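Galectin (Danio rerio, PDB 6E20) binds beta-galactoside-containing glycans as a galectin-1-type lectin of zebrafish, probably acting in innate immunity, including recognition of a viral envelope glycoprotein. Local coordinates at residues L17-V22 against M120-E125; A31-I34 against D40-L43; I34-E39 against N110-E115; I80-F85 against E125-G130; E95-L100 against E105-N110. One frame throughout, in Å; residues are numbered along the deposited sequence.

The galectin chain folds into a beta-sandwich, and the five contacts sample its core, edges and connections. Contact 1 joins the two sheets face to face, binding them into one sandwich; contact 2, about 11 Å away between centres, is a hairpin closure within the sheet that also holds strand 116-124. Contact 3 takes up the chain where contact 2 does, sharing I34, and ties two loops together at the rim, about 7 Å between centres. Contact 4 shares E125 with contact 1, and both use strands of the five-stranded sheet, which continues into the second subunit. Contact 5 is the edge hairpin of that sheet, nested along the chain within the loops closed by contacts 1, 3 and 4.

Contact 1: L17-V22 against M120-E125; sequences LTITGV and MYFEGE
In the interior of the galectin beta-sandwich, strand 16-23 of one sheet faces strand 116-124 of the other, and here L17 and I19 meet M120 and F122. The backbones stay well apart, the nearest CA pair being L17 and M120 at 10.8 Å, and no hydrogen bond passes between the segments. Side chains alone bridge the gap, burying 158 Å² in all. L17 and M120 pass alongside, heading opposite ways, and the touch is made by one leucine methyl on the thioether, L17 CD2 to M120 SD at 3.9 Å. The M120 chain runs straight as far as its sulfur and then bends at chi3 (-80°), and SD rather than the terminal methyl CE makes the contact with L17. Two residues along each strand, I19 and F122 come from opposite directions. I19 CD1 comes to the edge of the phenyl ring, near its plane, and lies 3.8 Å from F122 CE2; I19 CG1 and I19 CG2 stand slightly farther from the same ring carbon. With CG1 opposite its carbonyl carbon (chi1 -61°), the longer branch reaches across to the ring edge. All four residues are buried, and they meet through van der Waals contact alone. L17 also packs on V131 and I133 of strand 126-133 in its own sheet, while I34 and I32, on strand 30-34 of the facing sheet, receive L17 and I19 respectively. Within their own sheet M120 rests on I6 and F122 on V4 and I6 of strand 4-7, while I128, from the sheet of strand 16-23, also touches the phenyl ring.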
# COMPACT_ATOMS: atom_id res chain seq x y z
N LEU B 17 -9.99 0.58 -6.16
CA LEU B 17 -8.82 -0.04 -5.50
C LEU B 17 -8.25 -1.10 -6.45
O LEU B 17 -8.99 -2.03 -6.78
CB LEU B 17 -9.29 -0.65 -4.19
CG LEU B 17 -8.34 -1.65 -3.56
CD1 LEU B 17 -6.98 -1.02 -3.31
CD2 LEU B 17 -8.95 -2.18 -2.28
N THR B 18 -7.00 -0.93 -6.88
CA THR B 18 -6.27 -1.87 -7.76
C THR B 18 -5.25 -2.61 -6.90
O THR B 18 -4.46 -1.94 -6.25
CB THR B 18 -5.67 -1.16 -8.98
OG1 THR B 18 -6.75 -0.51 -9.66
CG2 THR B 18 -4.99 -2.11 -9.94
N ILE B 19 -5.37 -3.94 -6.83
CA ILE B 19 -4.46 -4.81 -6.03
C ILE B 19 -3.69 -5.65 -7.03
O ILE B 19 -4.35 -6.33 -7.86
CB ILE B 19 -5.23 -5.69 -5.03
CG1 ILE B 19 -5.99 -4.84 -4.01
CG2 ILE B 19 -4.27 -6.67 -4.33
CD1 ILE B 19 -7.10 -5.57 -3.29
N THR B 20 -2.36 -5.56 -6.98
CA THR B 20 -1.42 -6.39 -7.77
C THR B 20 -0.71 -7.34 -6.81
O THR B 20 -0.16 -6.88 -5.80
CB THR B 20 -0.40 -5.56 -8.54
OG1 THR B 20 -1.13 -4.45 -9.05
CG2 THR B 20 0.25 -6.33 -9.66
N GLY B 21 -0.74 -8.62 -7.14
CA GLY B 21 -0.22 -9.68 -6.27
C GLY B 21 0.10 -10.92 -7.06
O GLY B 21 -0.25 -11.00 -8.25
N VAL B 22 0.76 -11.85 -6.38
CA VAL B 22 1.08 -13.21 -6.90
C VAL B 22 0.81 -14.18 -5.77
O VAL B 22 1.39 -14.03 -4.69
CB VAL B 22 2.55 -13.30 -7.34
CG1 VAL B 22 2.85 -14.64 -7.99
CG2 VAL B 22 2.95 -12.13 -8.22
N MET B 120 -6.99 -2.17 5.70
CA MET B 120 -6.82 -3.22 4.66
C MET B 120 -5.81 -4.25 5.17
O MET B 120 -4.72 -3.88 5.66
CB MET B 120 -6.36 -2.68 3.31
CG MET B 120 -7.40 -1.83 2.62
SD MET B 120 -6.89 -1.37 0.94
CE MET B 120 -5.78 -0.00 1.25
N TYR B 121 -6.17 -5.52 5.08
CA TYR B 121 -5.35 -6.64 5.57
C TYR B 121 -5.37 -7.75 4.54
O TYR B 121 -6.44 -8.21 4.16
CB TYR B 121 -5.86 -7.04 6.95
CG TYR B 121 -5.14 -8.23 7.52
CD1 TYR B 121 -3.77 -8.30 7.48
CD2 TYR B 121 -5.82 -9.30 8.08
CE1 TYR B 121 -3.08 -9.37 7.99
CE2 TYR B 121 -5.15 -10.39 8.59
CZ TYR B 121 -3.77 -10.43 8.55
N PHE B 122 -4.19 -8.13 4.05
CA PHE B 122 -4.00 -9.23 3.08
C PHE B 122 -3.38 -10.40 3.84
O PHE B 122 -2.30 -10.22 4.43
CB PHE B 122 -3.12 -8.75 1.92
CG PHE B 122 -3.58 -7.45 1.31
CD1 PHE B 122 -3.20 -6.24 1.84
CD2 PHE B 122 -4.45 -7.45 0.24
CE1 PHE B 122 -3.62 -5.05 1.27
CE2 PHE B 122 -4.89 -6.26 -0.33
CZ PHE B 122 -4.47 -5.06 0.19
N GLU B 123 -4.08 -11.54 3.87
CA GLU B 123 -3.68 -12.68 4.73
C GLU B 123 -3.58 -13.94 3.87
O GLU B 123 -4.11 -13.98 2.71
CB GLU B 123 -4.62 -12.82 5.93
CG GLU B 123 -5.85 -13.65 5.68
CD GLU B 123 -6.97 -13.40 6.69
OE1 GLU B 123 -6.64 -13.23 7.89
OE2 GLU B 123 -8.16 -13.35 6.28
N GLY B 124 -2.80 -14.89 4.37
CA GLY B 124 -2.55 -16.15 3.69
C GLY B 124 -1.44 -16.03 2.67
O GLY B 124 -0.68 -15.03 2.69
N GLU B 125 -1.38 -17.03 1.81
CA GLU B 125 -0.21 -17.36 0.96
C GLU B 125 -0.28 -16.53 -0.33
O GLU B 125 -0.52 -17.10 -1.41
CB GLU B 125 -0.19 -18.88 0.80
CG GLU B 125 -0.12 -19.63 2.14
CD GLU B 125 -0.87 -20.96 2.25
OE1 GLU B 125 -2.01 -21.09 1.73
OE2 GLU B 125 -0.30 -21.90 2.88

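Contact 2: A31-I34 against D40-L43; sequences AINI and DIAL
I34 and L43 form an antiparallel hydrogen-bonded pair where strands 30-34 and 40-47 make a beta hairpin, and their side chains lie alongside one another on the same face of the sheet. The methyls I34 CD1 and L43 CD2 are 4.2 Å apart. On that face the two side chains adopt different torsions: I34 sets CG1 opposite its carbonyl carbon (chi1 -55°), whereas L43 sets CG opposite its backbone nitrogen (chi1 173°), yet both chains run inward to pack on I89 of the facing sheet. I41 points toward the partner segment; its branch methyl CG2 sits 3.5 Å from I34 O and also comes close to N33, whose CB is 3.9 Å from I41 CG2. The A42 methyl approaches the same carbonyl oxygen. Two nearly straight backbone bonds fasten the pair, I34 N to L43 O at 2.8 Å and L43 N to I34 O at 3.0 Å. Two residues, A42 and L43, stand opposite the single I34, a classic beta bulge, and A42 N adds a weak, bent bond (129°) to I34 O at 2.8 Å. The oxygen of I34 thus receives two N-H groups, one of them weakly, and this buried carbonyl is satisfied by main chain with methyl groups of I41 and A42 beside it.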
# COMPACT_ATOMS: atom_id res chain seq x y z
N ALA B 31 -6.62 -13.98 1.30
CA ALA B 31 -7.79 -13.11 1.56
C ALA B 31 -7.36 -11.65 1.57
O ALA B 31 -6.27 -11.32 2.09
CB ALA B 31 -8.48 -13.50 2.85
N ILE B 32 -8.25 -10.84 0.99
CA ILE B 32 -8.29 -9.35 1.03
C ILE B 32 -9.39 -9.00 2.01
O ILE B 32 -10.53 -9.48 1.82
CB ILE B 32 -8.57 -8.76 -0.36
CG1 ILE B 32 -7.52 -9.19 -1.40
CG2 ILE B 32 -8.68 -7.26 -0.26
CD1 ILE B 32 -8.11 -9.56 -2.75
N ASN B 33 -9.03 -8.24 3.03
CA ASN B 33 -9.95 -7.78 4.10
C ASN B 33 -10.00 -6.27 4.00
O ASN B 33 -8.94 -5.64 4.16
CB ASN B 33 -9.45 -8.28 5.47
CG ASN B 33 -9.45 -9.79 5.56
OD1 ASN B 33 -8.40 -10.45 5.60
ND2 ASN B 33 -10.64 -10.35 5.57
N ILE B 34 -11.19 -5.73 3.70
CA ILE B 34 -11.42 -4.26 3.70
C ILE B 34 -12.44 -3.94 4.81
O ILE B 34 -13.53 -4.59 4.87
CB ILE B 34 -11.87 -3.77 2.32
CG1 ILE B 34 -10.89 -4.17 1.21
CG2 ILE B 34 -12.11 -2.27 2.34
CD1 ILE B 34 -11.46 -3.98 -0.19
N ASP B 40 -13.85 -5.71 12.47
CA ASP B 40 -14.95 -5.10 11.69
C ASP B 40 -14.51 -5.07 10.22
O ASP B 40 -13.90 -4.09 9.82
CB ASP B 40 -15.35 -3.73 12.26
CG ASP B 40 -16.63 -3.13 11.70
OD1 ASP B 40 -17.27 -3.80 10.87
OD2 ASP B 40 -16.98 -1.99 12.09
N ILE B 41 -14.81 -6.13 9.48
CA ILE B 41 -14.41 -6.30 8.05
C ILE B 41 -15.68 -6.28 7.21
O ILE B 41 -16.47 -7.21 7.35
CB ILE B 41 -13.62 -7.60 7.84
CG1 ILE B 41 -12.42 -7.70 8.77
CG2 ILE B 41 -13.20 -7.76 6.38
CD1 ILE B 41 -11.45 -6.57 8.62
N ALA B 42 -15.81 -5.31 6.32
CA ALA B 42 -16.96 -5.09 5.41
C ALA B 42 -16.92 -6.06 4.23
O ALA B 42 -18.00 -6.52 3.79
CB ALA B 42 -16.93 -3.67 4.93
N LEU B 43 -15.72 -6.28 3.68
CA LEU B 43 -15.45 -7.29 2.62
C LEU B 43 -14.24 -8.16 2.99
O LEU B 43 -13.09 -7.66 3.04
CB LEU B 43 -15.18 -6.59 1.28
CG LEU B 43 -14.73 -7.54 0.16
CD1 LEU B 43 -15.79 -8.58 -0.13
CD2 LEU B 43 -14.39 -6.78 -1.11

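Contact 3: I34-E39 against N110-E115; sequences IGHSPE and NRQGSE
H36 and S114 are joined by a hydrogen bond between NE2 of the imidazole and the serine OG, 2.9 Å long, in which either group could be the donor. The hydroxyl meets the ring at its edge, near its plane, and S114 CB follows it there, 3.5 Å from H36 NE2. Q112 arrives beside them: its aliphatic CG lies 4.0 Å from H36 CD2, and the end of the chain, kinked at chi2 (71°), continues along the same edge with its amide turned 66° from the imidazole plane. The histidine is therefore gripped by one polar bond and flanked by a glutamine arm. The ring of Y117 from strand 116-124 also meets the imidazole, with the planes at about 45°. Q112 sits within a type I turn from N110 to G113, closed by a weak bond from G113 N to N110 O, and S114 follows directly after it. In the other loop, H36 and S37 stand opposite D40, and S37 OG takes the backbone N-H of E39, with S37 OG and E39 N 3.1 Å apart. The contact joins two loops at the rim of the galectin sandwich, combining a classic bulge, an ST turn and a type I beta turn.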
# COMPACT_ATOMS: atom_id res chain seq x y z
N ILE B 34 -11.19 -5.73 3.70
CA ILE B 34 -11.42 -4.26 3.70
C ILE B 34 -12.44 -3.94 4.81
O ILE B 34 -13.53 -4.59 4.87
CB ILE B 34 -11.87 -3.77 2.32
CG1 ILE B 34 -10.89 -4.17 1.21
CG2 ILE B 34 -12.11 -2.27 2.34
CD1 ILE B 34 -11.46 -3.98 -0.19
N GLY B 35 -12.11 -3.00 5.69
CA GLY B 35 -13.03 -2.66 6.79
C GLY B 35 -12.51 -1.54 7.65
O GLY B 35 -11.85 -0.66 7.11
N HIS B 36 -12.87 -1.57 8.93
CA HIS B 36 -12.49 -0.54 9.94
C HIS B 36 -11.36 -1.06 10.84
O HIS B 36 -10.61 -0.25 11.33
CB HIS B 36 -13.73 -0.12 10.73
CG HIS B 36 -14.76 0.57 9.90
ND1 HIS B 36 -14.47 1.69 9.14
CD2 HIS B 36 -16.07 0.31 9.69
CE1 HIS B 36 -15.56 2.10 8.51
NE2 HIS B 36 -16.54 1.25 8.82
N SER B 37 -11.26 -2.37 11.06
CA SER B 37 -10.36 -2.95 12.09
C SER B 37 -10.36 -4.46 11.93
O SER B 37 -11.21 -5.00 11.24
CB SER B 37 -10.85 -2.60 13.48
OG SER B 37 -11.91 -3.47 13.84
N PRO B 38 -9.46 -5.20 12.62
CA PRO B 38 -9.47 -6.67 12.57
C PRO B 38 -10.82 -7.28 13.00
O PRO B 38 -11.15 -8.37 12.54
CB PRO B 38 -8.31 -7.05 13.50
CG PRO B 38 -7.41 -5.83 13.53
CD PRO B 38 -8.37 -4.66 13.45
N GLU B 39 -11.62 -6.56 13.79
CA GLU B 39 -12.91 -7.03 14.34
C GLU B 39 -14.09 -6.48 13.53
O GLU B 39 -15.22 -6.81 13.90
CB GLU B 39 -13.07 -6.60 15.80
CG GLU B 39 -12.29 -7.46 16.78
CD GLU B 39 -10.83 -7.09 16.94
OE1 GLU B 39 -10.52 -5.88 16.82
OE2 GLU B 39 -10.00 -8.01 17.19
N ASN B 110 -22.30 -4.31 0.53
CA ASN B 110 -21.69 -3.49 1.59
C ASN B 110 -22.63 -3.46 2.80
O ASN B 110 -23.20 -2.38 3.07
CB ASN B 110 -21.35 -2.10 1.06
CG ASN B 110 -20.56 -1.26 2.02
OD1 ASN B 110 -20.47 -0.04 1.83
ND2 ASN B 110 -20.01 -1.86 3.07
N ARG B 111 -22.70 -4.56 3.54
CA ARG B 111 -23.60 -4.73 4.72
C ARG B 111 -23.21 -3.74 5.83
O ARG B 111 -24.14 -3.23 6.49
CB ARG B 111 -23.56 -6.14 5.29
CG ARG B 111 -23.93 -7.21 4.28
CD ARG B 111 -23.34 -8.54 4.71
NE ARG B 111 -23.84 -9.66 3.93
CZ ARG B 111 -23.26 -10.86 3.88
NH1 ARG B 111 -22.14 -11.09 4.53
NH2 ARG B 111 -23.80 -11.81 3.14
N GLN B 112 -21.92 -3.48 6.02
CA GLN B 112 -21.44 -2.52 7.06
C GLN B 112 -21.97 -1.12 6.72
O GLN B 112 -22.18 -0.37 7.64
CB GLN B 112 -19.92 -2.61 7.23
CG GLN B 112 -19.32 -1.61 8.24
CD GLN B 112 -19.62 -1.89 9.70
OE1 GLN B 112 -19.30 -1.10 10.59
NE2 GLN B 112 -20.22 -3.04 9.97
N GLY B 113 -22.15 -0.79 5.45
CA GLY B 113 -22.86 0.43 5.02
C GLY B 113 -21.98 1.67 4.96
O GLY B 113 -22.50 2.70 4.46
N SER B 114 -20.73 1.63 5.42
CA SER B 114 -19.88 2.85 5.51
C SER B 114 -19.47 3.27 4.09
O SER B 114 -19.53 2.41 3.17
CB SER B 114 -18.70 2.70 6.42
OG SER B 114 -19.07 2.05 7.63
N GLU B 115 -19.16 4.55 3.91
CA GLU B 115 -18.67 5.17 2.65
C GLU B 115 -17.14 5.32 2.68
O GLU B 115 -16.60 5.76 1.65
CB GLU B 115 -19.35 6.52 2.43
CG GLU B 115 -20.80 6.37 1.99
CD GLU B 115 -21.63 7.64 2.05
OE1 GLU B 115 -21.40 8.51 1.21
OE2 GLU B 115 -22.49 7.74 2.95

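Contact 4: I80-F85 against E125-G130; sequences IQDKEF and EVRIQG
D82 and R127 form a salt bridge between the loop leading into strand 85-91 and strand 126-133, the outermost strand, within this chain, of the five-stranded sheet in this galectin beta-sandwich. R127 NH2 is modelled 2.5 Å from D82 OD1, a shortness that is doubtful, and the hydrogen bond within the pair is weak. The carboxylate comes to the edge of the guanidinium near its plane, but the two planes are turned 44° apart, and a single oxygen and a single nitrogen make the bridge. D82 starts out away from the strand, but with CG roughly opposite the backbone N (chi1 -156°) its carboxylate comes nearer, while R127 runs extended from CG to NE and carries its charge along to the loop. The backbone at D82 is held by a type II turn from I80 to K83, closed by K83 N to I80 O at 3.0 Å. Farther along, E84 and Q129 bring their ends together with carboxylate and amide planes nearly perpendicular, 83° apart. Beyond the edge, G130 pairs with a strand of the second subunit, and the sheet runs on across the dimer interface. Inward, the polar rim gives way to apolar packing. F85 and V126 cross at about a right angle, the phenyl ring also meeting F79 edge-to-face and lying almost parallel to F30. The valine methyl sits at the ring's edge, near its plane, with V126 CG2 3.9 Å from F85 CE2 and 4.0 Å from F85 CZ.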
# COMPACT_ATOMS: atom_id res chain seq x y z
N ILE B 80 -3.83 -18.39 -10.29
CA ILE B 80 -2.90 -19.54 -10.38
C ILE B 80 -1.75 -19.30 -9.43
O ILE B 80 -1.23 -18.15 -9.41
CB ILE B 80 -2.36 -19.73 -11.81
CG1 ILE B 80 -3.48 -19.94 -12.84
CG2 ILE B 80 -1.37 -20.88 -11.84
CD1 ILE B 80 -3.10 -19.54 -14.24
N GLN B 81 -1.34 -20.37 -8.75
CA GLN B 81 -0.13 -20.39 -7.88
C GLN B 81 1.02 -19.78 -8.70
O GLN B 81 1.21 -20.18 -9.89
CB GLN B 81 0.18 -21.80 -7.36
CG GLN B 81 -0.86 -22.38 -6.39
CD GLN B 81 -1.98 -23.18 -7.03
OE1 GLN B 81 -2.44 -22.90 -8.15
NE2 GLN B 81 -2.46 -24.19 -6.32
N ASP B 82 1.72 -18.82 -8.10
CA ASP B 82 2.93 -18.13 -8.61
C ASP B 82 2.65 -17.30 -9.88
O ASP B 82 3.61 -16.97 -10.57
CB ASP B 82 4.05 -19.12 -8.94
CG ASP B 82 5.43 -18.47 -8.91
OD1 ASP B 82 5.59 -17.44 -8.26
OD2 ASP B 82 6.34 -19.00 -9.54
N LYS B 83 1.39 -16.95 -10.19
CA LYS B 83 1.10 -16.10 -11.37
C LYS B 83 0.55 -14.77 -10.90
O LYS B 83 -0.38 -14.80 -10.07
CB LYS B 83 0.14 -16.82 -12.32
CG LYS B 83 0.84 -17.89 -13.14
CD LYS B 83 2.01 -17.29 -13.93
CE LYS B 83 3.27 -18.06 -13.70
NZ LYS B 83 3.04 -19.50 -13.91
N GLU B 84 1.11 -13.68 -11.41
CA GLU B 84 0.67 -12.30 -11.06
C GLU B 84 -0.80 -12.14 -11.45
O GLU B 84 -1.19 -12.66 -12.50
CB GLU B 84 1.46 -11.20 -11.76
CG GLU B 84 0.94 -9.81 -11.39
CD GLU B 84 1.74 -8.63 -11.90
OE1 GLU B 84 1.20 -7.87 -12.71
OE2 GLU B 84 2.89 -8.47 -11.48
N PHE B 85 -1.57 -11.46 -10.61
CA PHE B 85 -2.95 -11.03 -10.89
C PHE B 85 -3.08 -9.54 -10.56
O PHE B 85 -2.27 -8.99 -9.75
CB PHE B 85 -3.97 -11.83 -10.08
CG PHE B 85 -3.83 -11.61 -8.60
CD1 PHE B 85 -4.32 -10.46 -7.99
CD2 PHE B 85 -3.15 -12.53 -7.81
CE1 PHE B 85 -4.15 -10.24 -6.63
CE2 PHE B 85 -2.99 -12.31 -6.45
CZ PHE B 85 -3.48 -11.17 -5.86
N GLU B 125 -1.38 -17.03 1.81
CA GLU B 125 -0.21 -17.36 0.96
C GLU B 125 -0.28 -16.53 -0.33
O GLU B 125 -0.52 -17.10 -1.41
CB GLU B 125 -0.19 -18.88 0.80
CG GLU B 125 -0.12 -19.63 2.14
CD GLU B 125 -0.87 -20.96 2.25
OE1 GLU B 125 -2.01 -21.09 1.73
OE2 GLU B 125 -0.30 -21.90 2.88
N VAL B 126 -0.02 -15.23 -0.21
CA VAL B 126 0.02 -14.26 -1.34
C VAL B 126 1.06 -13.19 -1.05
O VAL B 126 1.21 -12.83 0.10
CB VAL B 126 -1.36 -13.63 -1.57
CG1 VAL B 126 -1.80 -12.77 -0.40
CG2 VAL B 126 -1.44 -12.87 -2.88
N ARG B 127 1.74 -12.69 -2.09
CA ARG B 127 2.62 -11.50 -1.97
C ARG B 127 1.89 -10.34 -2.64
O ARG B 127 1.39 -10.50 -3.78
CB ARG B 127 4.04 -11.76 -2.50
CG ARG B 127 4.16 -12.40 -3.87
CD ARG B 127 5.61 -12.81 -4.12
NE ARG B 127 5.84 -13.63 -5.30
CZ ARG B 127 5.42 -14.89 -5.47
NH1 ARG B 127 4.71 -15.50 -4.53
NH2 ARG B 127 5.69 -15.54 -6.59
N ILE B 128 1.80 -9.23 -1.93
CA ILE B 128 1.15 -7.99 -2.43
C ILE B 128 2.24 -7.07 -2.97
O ILE B 128 3.11 -6.64 -2.19
CB ILE B 128 0.29 -7.34 -1.34
CG1 ILE B 128 -0.77 -8.32 -0.81
CG2 ILE B 128 -0.32 -6.05 -1.86
CD1 ILE B 128 -1.74 -8.81 -1.88
N GLN B 129 2.18 -6.80 -4.27
CA GLN B 129 3.18 -5.99 -5.01
C GLN B 129 2.63 -4.59 -5.26
O GLN B 129 3.46 -3.71 -5.56
CB GLN B 129 3.51 -6.66 -6.34
CG GLN B 129 3.99 -8.09 -6.19
CD GLN B 129 4.36 -8.69 -7.53
OE1 GLN B 129 3.64 -8.55 -8.53
NE2 GLN B 129 5.50 -9.37 -7.56
N GLY B 130 1.30 -4.39 -5.24
CA GLY B 130 0.70 -3.08 -5.55
C GLY B 130 -0.64 -2.86 -4.89
O GLY B 130 -1.48 -3.77 -4.93

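Contact 5: E95-L100 against E105-N110; sequences EFLVTL and EIHFPN
E95 opens the hairpin opposite P109, a non-hydrogen-bonded pair whose side chains diverge; E95 CB lies 3.3 Å from the carbonyl oxygen F108 O. F96 comes next, in a hydrogen-bonded pair with F108: F96 N gives its hydrogen to F108 O at 2.8 Å, and F108 N returns a bond to F96 O. Both rings go to the buried face, where F96 CD1 comes to the edge of the F108 ring, 4.2 Å from F108 CD2. The CB of N110 closes in on F96 from the end of the second strand, 3.8 Å from F96 CE1. L97 turns to the opposite, outer face. With its CG opposite the backbone N (chi1 -169°), it runs alongside H107 and lays CD2 over one face of the imidazole, 3.3 Å from the ring centroid and 19° off the normal, a CH-pi contact. The other methyl, L97 CD1, lies along the end of the E105 side chain, 3.9 Å from E105 CG. These strands, 95-99 and 105-109, form the antiparallel beta hairpin at one edge of the five-stranded sheet of the galectin sandwich, 105-109 being outermost within this chain; F108 also meets H72 edge-to-face. V98 pairs with I106 by two backbone bonds, and V98 CB and I106 CB stand 4.0 Å apart on the buried face with F96 and F108. T99 faces E105 on the same side as L97, its backbone bonded to K88 of the next strand. L100, already past the strand, sends CD1 across to I106 CD1 at 4.0 Å and packs on I58, M45 and F79 as well.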
# COMPACT_ATOMS: atom_id res chain seq x y z
N GLU B 95 -22.91 -1.79 -2.49
CA GLU B 95 -22.14 -3.04 -2.74
C GLU B 95 -20.71 -2.78 -3.21
O GLU B 95 -20.38 -1.66 -3.65
CB GLU B 95 -22.90 -4.00 -3.66
CG GLU B 95 -22.97 -3.55 -5.09
CD GLU B 95 -23.60 -4.50 -6.10
OE1 GLU B 95 -23.43 -4.21 -7.27
OE2 GLU B 95 -24.32 -5.48 -5.75
N PHE B 96 -19.87 -3.81 -3.06
CA PHE B 96 -18.53 -3.88 -3.67
C PHE B 96 -18.66 -4.52 -5.05
O PHE B 96 -19.37 -5.54 -5.19
CB PHE B 96 -17.57 -4.71 -2.83
CG PHE B 96 -17.34 -4.12 -1.47
CD1 PHE B 96 -18.20 -4.44 -0.42
CD2 PHE B 96 -16.32 -3.21 -1.26
CE1 PHE B 96 -17.99 -3.90 0.84
CE2 PHE B 96 -16.10 -2.70 0.00
CZ PHE B 96 -16.94 -3.04 1.04
N LEU B 97 -17.96 -3.97 -6.02
CA LEU B 97 -17.86 -4.57 -7.37
C LEU B 97 -16.41 -4.95 -7.60
O LEU B 97 -15.61 -4.06 -7.82
CB LEU B 97 -18.36 -3.58 -8.43
CG LEU B 97 -18.58 -4.16 -9.83
CD1 LEU B 97 -17.26 -4.59 -10.48
CD2 LEU B 97 -19.54 -5.33 -9.80
N VAL B 98 -16.12 -6.24 -7.56
CA VAL B 98 -14.77 -6.80 -7.81
C VAL B 98 -14.68 -7.15 -9.28
O VAL B 98 -15.48 -7.97 -9.74
CB VAL B 98 -14.50 -8.03 -6.95
CG1 VAL B 98 -13.09 -8.55 -7.14
CG2 VAL B 98 -14.80 -7.74 -5.49
N THR B 99 -13.71 -6.56 -9.97
CA THR B 99 -13.32 -6.97 -11.34
C THR B 99 -12.10 -7.88 -11.20
O THR B 99 -11.06 -7.44 -10.64
CB THR B 99 -13.17 -5.76 -12.27
OG1 THR B 99 -14.33 -4.93 -12.10
CG2 THR B 99 -12.96 -6.16 -13.71
N LEU B 100 -12.24 -9.11 -11.66
CA LEU B 100 -11.20 -10.15 -11.62
C LEU B 100 -10.31 -9.99 -12.84
O LEU B 100 -10.69 -9.31 -13.78
CB LEU B 100 -11.92 -11.49 -11.62
CG LEU B 100 -12.70 -11.75 -10.34
CD1 LEU B 100 -13.34 -13.12 -10.39
CD2 LEU B 100 -11.78 -11.62 -9.13
N GLU B 105 -16.77 -10.36 -13.01
CA GLU B 105 -17.15 -9.49 -11.85
C GLU B 105 -17.79 -10.31 -10.73
O GLU B 105 -18.47 -11.31 -11.04
CB GLU B 105 -18.18 -8.44 -12.24
CG GLU B 105 -17.62 -7.37 -13.14
CD GLU B 105 -18.65 -6.37 -13.62
OE1 GLU B 105 -19.86 -6.52 -13.27
OE2 GLU B 105 -18.24 -5.44 -14.31
N ILE B 106 -17.63 -9.83 -9.50
CA ILE B 106 -18.30 -10.34 -8.27
C ILE B 106 -19.03 -9.15 -7.66
O ILE B 106 -18.39 -8.08 -7.53
CB ILE B 106 -17.30 -10.92 -7.26
CG1 ILE B 106 -16.46 -12.04 -7.86
CG2 ILE B 106 -18.01 -11.37 -5.99
CD1 ILE B 106 -15.32 -12.51 -6.97
N HIS B 107 -20.30 -9.33 -7.29
CA HIS B 107 -21.12 -8.32 -6.59
C HIS B 107 -21.25 -8.82 -5.16
O HIS B 107 -21.70 -9.94 -5.01
CB HIS B 107 -22.49 -8.16 -7.26
CG HIS B 107 -22.42 -7.57 -8.63
ND1 HIS B 107 -21.89 -8.26 -9.71
CD2 HIS B 107 -22.79 -6.35 -9.09
CE1 HIS B 107 -21.93 -7.48 -10.78
NE2 HIS B 107 -22.47 -6.30 -10.43
N PHE B 108 -20.80 -8.07 -4.17
CA PHE B 108 -20.95 -8.44 -2.74
C PHE B 108 -21.53 -7.25 -2.00
O PHE B 108 -21.00 -6.15 -2.13
CB PHE B 108 -19.62 -8.90 -2.14
CG PHE B 108 -19.75 -9.31 -0.69
CD1 PHE B 108 -20.15 -10.59 -0.35
CD2 PHE B 108 -19.57 -8.39 0.32
CE1 PHE B 108 -20.35 -10.93 0.98
CE2 PHE B 108 -19.74 -8.75 1.65
CZ PHE B 108 -20.13 -10.01 1.98
N PRO B 109 -22.63 -7.40 -1.23
CA PRO B 109 -23.21 -6.26 -0.54
C PRO B 109 -22.27 -5.64 0.49
O PRO B 109 -21.58 -6.34 1.24
CB PRO B 109 -24.47 -6.83 0.11
CG PRO B 109 -24.14 -8.28 0.31
CD PRO B 109 -23.36 -8.64 -0.94
N ASN B 110 -22.30 -4.31 0.53
CA ASN B 110 -21.69 -3.49 1.59
C ASN B 110 -22.63 -3.46 2.80
O ASN B 110 -23.20 -2.38 3.07
CB ASN B 110 -21.35 -2.10 1.06
CG ASN B 110 -20.56 -1.26 2.02
OD1 ASN B 110 -20.47 -0.04 1.83
ND2 ASN B 110 -20.01 -1.86 3.07